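Local coordinates for inorganic pyrophosphatase (Coxiella burnetii, PDB 3TR4), which probably hydrolyses inorganic pyrophosphate to two phosphate ions with the help of divalent metal ions, working as a homohexamer, at residues K12-D16 and K160-K164; I21-A25 and P80-G84. All blocks are in the same frame, centred on the assembly; numbering follows the deposited sequence.

Contact 1. Residues K12-D16 and K160-K164; sequences KGIDD and KEAAK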
loop_
_atom_site.group_PDB
_atom_site.type_symbol
_atom_site.label_atom_id
_atom_site.label_comp_id
_atom_site.label_asym_id
_atom_site.label_seq_id
_atom_site.Cartn_x
_atom_site.Cartn_y
_atom_site.Cartn_z
ATOM N N LYS B 12 -1.587 11.883 -32.712
ATOM C CA LYS B 12 -2.224 11.868 -34.028
ATOM C C LYS B 12 -3.533 12.652 -34.093
ATOM O O LYS B 12 -3.803 13.334 -35.081
ATOM C CB LYS B 12 -2.437 10.425 -34.503
ATOM C CG LYS B 12 -1.137 9.671 -34.742
ATOM C CD LYS B 12 -1.371 8.223 -35.143
ATOM C CE LYS B 12 -0.054 7.551 -35.500
ATOM N NZ LYS B 12 -0.216 6.114 -35.847
ATOM N N GLY B 13 -4.347 12.554 -33.046
ATOM C CA GLY B 13 -5.636 13.220 -33.039
ATOM C C GLY B 13 -6.491 12.837 -31.847
ATOM O O GLY B 13 -6.020 12.171 -30.928
ATOM N N ILE B 14 -7.754 13.249 -31.876
ATOM C CA ILE B 14 -8.647 13.104 -30.728
ATOM C C ILE B 14 -8.916 11.643 -30.357
ATOM O O ILE B 14 -9.329 11.349 -29.233
ATOM C CB ILE B 14 -9.985 13.839 -30.966
ATOM C CG1 ILE B 14 -10.685 14.134 -29.638
ATOM C CG2 ILE B 14 -10.873 13.042 -31.913
ATOM C CD1 ILE B 14 -9.872 15.019 -28.700
ATOM N N ASP B 15 -8.675 10.733 -31.297
ATOM C CA ASP B 15 -8.880 9.305 -31.058
ATOM C C ASP B 15 -7.581 8.583 -30.729
ATOM O O ASP B 15 -7.571 7.372 -30.517
ATOM C CB ASP B 15 -9.528 8.639 -32.271
ATOM C CG ASP B 15 -10.998 8.973 -32.402
ATOM O OD1 ASP B 15 -11.359 9.714 -33.339
ATOM O OD2 ASP B 15 -11.793 8.493 -31.565
ATOM N N ASP B 16 -6.483 9.327 -30.692
ATOM C CA ASP B 16 -5.183 8.735 -30.420
ATOM C C ASP B 16 -4.150 9.815 -30.150
ATOM O O ASP B 16 -3.362 10.166 -31.031
ATOM C CB ASP B 16 -4.738 7.864 -31.596
ATOM C CG ASP B 16 -3.356 7.275 -31.393
ATOM O OD1 ASP B 16 -2.878 7.254 -30.239
ATOM O OD2 ASP B 16 -2.750 6.833 -32.390
ATOM N N LYS B 160 -17.704 14.586 -27.353
ATOM C CA LYS B 160 -16.432 14.308 -28.013
ATOM C C LYS B 160 -16.055 15.384 -29.031
ATOM O O LYS B 160 -14.889 15.755 -29.146
ATOM C CB LYS B 160 -16.486 12.931 -28.679
ATOM C CG LYS B 160 -15.190 12.458 -29.325
ATOM C CD LYS B 160 -15.402 11.079 -29.948
ATOM C CE LYS B 160 -14.265 10.689 -30.877
ATOM N NZ LYS B 160 -12.965 10.631 -30.158
ATOM N N GLU B 161 -17.044 15.882 -29.766
ATOM C CA GLU B 161 -16.803 16.946 -30.736
ATOM C C GLU B 161 -16.278 18.211 -30.058
ATOM O O GLU B 161 -15.390 18.881 -30.584
ATOM C CB GLU B 161 -18.073 17.260 -31.533
ATOM C CG GLU B 161 -17.922 18.440 -32.480
ATOM C CD GLU B 161 -16.769 18.263 -33.452
ATOM O OE1 GLU B 161 -16.557 17.126 -33.926
ATOM O OE2 GLU B 161 -16.070 19.261 -33.733
ATOM N N ALA B 162 -16.828 18.532 -28.892
ATOM C CA ALA B 162 -16.341 19.669 -28.117
ATOM C C ALA B 162 -14.903 19.430 -27.669
ATOM O O ALA B 162 -14.076 20.342 -27.699
ATOM C CB ALA B 162 -17.235 19.932 -26.918
ATOM N N ALA B 163 -14.603 18.201 -27.260
ATOM C CA ALA B 163 -13.254 17.871 -26.811
ATOM C C ALA B 163 -12.267 18.054 -27.957
ATOM O O ALA B 163 -11.166 18.580 -27.771
ATOM C CB ALA B 163 -13.200 16.443 -26.274
ATOM N N LYS B 164 -12.680 17.621 -29.143
ATOM C CA LYS B 164 -11.867 17.743 -30.346
ATOM C C LYS B 164 -11.541 19.201 -30.658
ATOM O O LYS B 164 -10.387 19.543 -30.920
ATOM C CB LYS B 164 -12.592 17.100 -31.529
ATOM C CG LYS B 164 -11.817 17.110 -32.835
ATOM C CD LYS B 164 -12.509 16.228 -33.860
ATOM C CE LYS B 164 -11.687 16.097 -35.127
ATOM N NZ LYS B 164 -12.201 15.005 -35.996
#
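Lys160, in the first turn of the C-terminal helix, reaches across to the loop 12-16 and closes a salt bridge with Asp15, its NZ lying 2.8 Å from OD2. The lysine runs straight from the backbone until its last torsion, where a bend (chi4 61°) swings NZ in beside Ile14 CG2, 3.6 Å away, while OD2 stays within bonding distance. The two side chains of the salt bridge cross at about a right angle, and NZ meets OD2 from above the carboxylate plane, 58° out of it. The same nitrogen also donates to the carbonyl O of Ala91 on strand 86-99, so one ammonium group serves loop and sheet together. Further along the helix, Ala163 turns its methyl to the loop, though loosely, with its CB 4.4 Å from CD1 of Ile14. Lys164 adds its CA and the start of its stem: Ile14 CD1 comes within 3.8 Å of Lys164 CA, and CG1 sits 4.0 Å from Lys164 CB. With CG1 anti to the backbone N (chi1 -159°), the longer branch of Ile14 is laid against the helix backbone, whereas CG2 lies across the lysine stem near CD. Ile14 is thus buried between the helix and Ala91. It stands in a type I beta turn, Gly13 to Asp16, and Asp16 O accepts from both Lys12 N and Gly13 N, the pattern of a classic beta bulge. The contact joins the loop before strand 16-23 to the C-terminal helix, both packed on the beta-barrel core of family I pyrophosphatases.

Contact 2. Residues I21-A25 and P80-G84; sequences IEIPA and PVQPG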
loop_
_atom_site.group_PDB
_atom_site.type_symbol
_atom_site.label_atom_id
_atom_site.label_comp_id
_atom_site.label_asym_id
_atom_site.label_seq_id
_atom_site.Cartn_x
_atom_site.Cartn_y
_atom_site.Cartn_z
ATOM N N ILE B 21 1.132 11.359 -17.552
ATOM C CA ILE B 21 0.405 11.289 -16.294
ATOM C C ILE B 21 1.179 12.002 -15.189
ATOM O O ILE B 21 2.389 11.828 -15.058
ATOM C CB ILE B 21 0.124 9.832 -15.891
ATOM C CG1 ILE B 21 -0.803 9.171 -16.917
ATOM C CG2 ILE B 21 -0.499 9.772 -14.504
ATOM C CD1 ILE B 21 -2.176 9.811 -17.010
ATOM N N GLU B 22 0.472 12.809 -14.406
ATOM C CA GLU B 22 1.094 13.564 -13.325
ATOM C C GLU B 22 0.577 13.104 -11.965
ATOM O O GLU B 22 1.307 13.125 -10.977
ATOM C CB GLU B 22 0.863 15.068 -13.524
ATOM C CG GLU B 22 1.643 15.659 -14.700
ATOM C CD GLU B 22 1.280 17.108 -14.989
ATOM O OE1 GLU B 22 0.079 17.447 -14.931
ATOM O OE2 GLU B 22 2.198 17.907 -15.274
ATOM N N ILE B 23 -0.684 12.676 -11.928
ATOM C CA ILE B 23 -1.320 12.226 -10.694
ATOM C C ILE B 23 -2.116 10.953 -10.957
ATOM O O ILE B 23 -2.979 10.937 -11.829
ATOM C CB ILE B 23 -2.305 13.285 -10.164
ATOM C CG1 ILE B 23 -1.629 14.653 -10.060
ATOM C CG2 ILE B 23 -2.896 12.846 -8.829
ATOM C CD1 ILE B 23 -2.592 15.768 -9.737
ATOM N N PRO B 24 -1.842 9.886 -10.191
ATOM C CA PRO B 24 -2.533 8.612 -10.410
ATOM C C PRO B 24 -3.929 8.631 -9.805
ATOM O O PRO B 24 -4.176 9.402 -8.876
ATOM C CB PRO B 24 -1.662 7.626 -9.639
ATOM C CG PRO B 24 -1.152 8.435 -8.490
ATOM C CD PRO B 24 -0.946 9.831 -9.022
ATOM N N ALA B 25 -4.827 7.795 -10.320
ATOM C CA ALA B 25 -6.140 7.629 -9.713
ATOM C C ALA B 25 -5.968 7.258 -8.246
ATOM O O ALA B 25 -5.117 6.436 -7.909
ATOM C CB ALA B 25 -6.930 6.535 -10.442
ATOM N N PRO B 80 -4.541 2.436 -11.380
ATOM C CA PRO B 80 -3.777 3.690 -11.435
ATOM C C PRO B 80 -2.497 3.564 -12.267
ATOM O O PRO B 80 -1.874 2.503 -12.302
ATOM C CB PRO B 80 -3.430 3.959 -9.965
ATOM C CG PRO B 80 -4.447 3.185 -9.177
ATOM C CD PRO B 80 -4.738 1.963 -9.998
ATOM N N VAL B 81 -2.123 4.648 -12.939
ATOM C CA VAL B 81 -0.887 4.700 -13.715
ATOM C C VAL B 81 0.151 5.550 -12.975
ATOM O O VAL B 81 -0.186 6.584 -12.396
ATOM C CB VAL B 81 -1.134 5.305 -15.115
ATOM C CG1 VAL B 81 0.178 5.510 -15.855
ATOM C CG2 VAL B 81 -2.084 4.422 -15.926
ATOM N N GLN B 82 1.409 5.116 -12.992
ATOM C CA GLN B 82 2.482 5.824 -12.288
ATOM C C GLN B 82 2.760 7.210 -12.878
ATOM O O GLN B 82 2.870 7.360 -14.093
ATOM C CB GLN B 82 3.768 4.984 -12.299
ATOM C CG GLN B 82 5.017 5.707 -11.786
ATOM C CD GLN B 82 6.239 4.804 -11.741
ATOM O OE1 GLN B 82 6.293 3.857 -10.957
ATOM N NE2 GLN B 82 7.225 5.091 -12.584
ATOM N N PRO B 83 2.893 8.229 -12.012
ATOM C CA PRO B 83 3.215 9.581 -12.484
ATOM C C PRO B 83 4.492 9.578 -13.311
ATOM O O PRO B 83 5.445 8.883 -12.953
ATOM C CB PRO B 83 3.457 10.356 -11.185
ATOM C CG PRO B 83 2.713 9.610 -10.147
ATOM C CD PRO B 83 2.795 8.164 -10.544
ATOM N N GLY B 84 4.510 10.343 -14.398
ATOM C CA GLY B 84 5.695 10.457 -15.227
ATOM C C GLY B 84 5.633 9.568 -16.452
ATOM O O GLY B 84 6.485 9.649 -17.337
#
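Ile21 and Val81 meet through their CG1 atoms, 3.9 Å apart, with the two side chains crossing at about a right angle. In Ile21 the CG1 branch stands beside the backbone N (chi1 -64°), which leaves CG2 anti to that nitrogen and 3.8 Å from the carbonyl O of Val81. Val81 instead places CG1 anti to its own N (chi1 173°). Three prolines carry much of the rest. Pro24 sets its CB 3.3 Å from Val81 O and its CD 3.8 Å from CG of Pro83, the two side chains crossing obliquely. At the other end, CG of Pro80 touches Ala25 O. Pro83 CB rests 3.5 Å from Glu22 O, a buried carbonyl oxygen with no hydrogen-bonding partner in the model. One nearly straight hydrogen bond joins the backbones: Gly84 N donates to Ile21 O over 2.7 Å, with 175° at the hydrogen. The loop thus covers the end of strand 16-23, where a classic beta bulge sets Glu22 and Ile23 opposite Tyr57 of strand 56-59. Asn56 OD1 accepts from both Ala25 N and Val81 N, Met87 of strand 86-99 packs on Ile21 and Val81, and Gln82 meets Gln82 of two neighbouring subunits.

Strand 16-23 ties the two contacts together: contact 1 holds the turn that leads into it, and contact 2 covers the bulged end where it stops. Their centres are 21 Å apart and their nearest atoms about 13 Å, so they do not touch, and contact 2 is nested within the loop that contact 1 closes. Contact 1 stays at a distance from the metal site, the side chain of Ala163 lying about 11 Å from that of Asp72, a manganese ligand together with Asp67 and Asp104. Contact 2 lies at the edge of the substrate pocket through Glu22, whose side chain is about 8 Å from the manganese ion and about 4 Å from that of Tyr57, a predicted substrate-binding residue. Only contact 2 reaches neighbouring subunits.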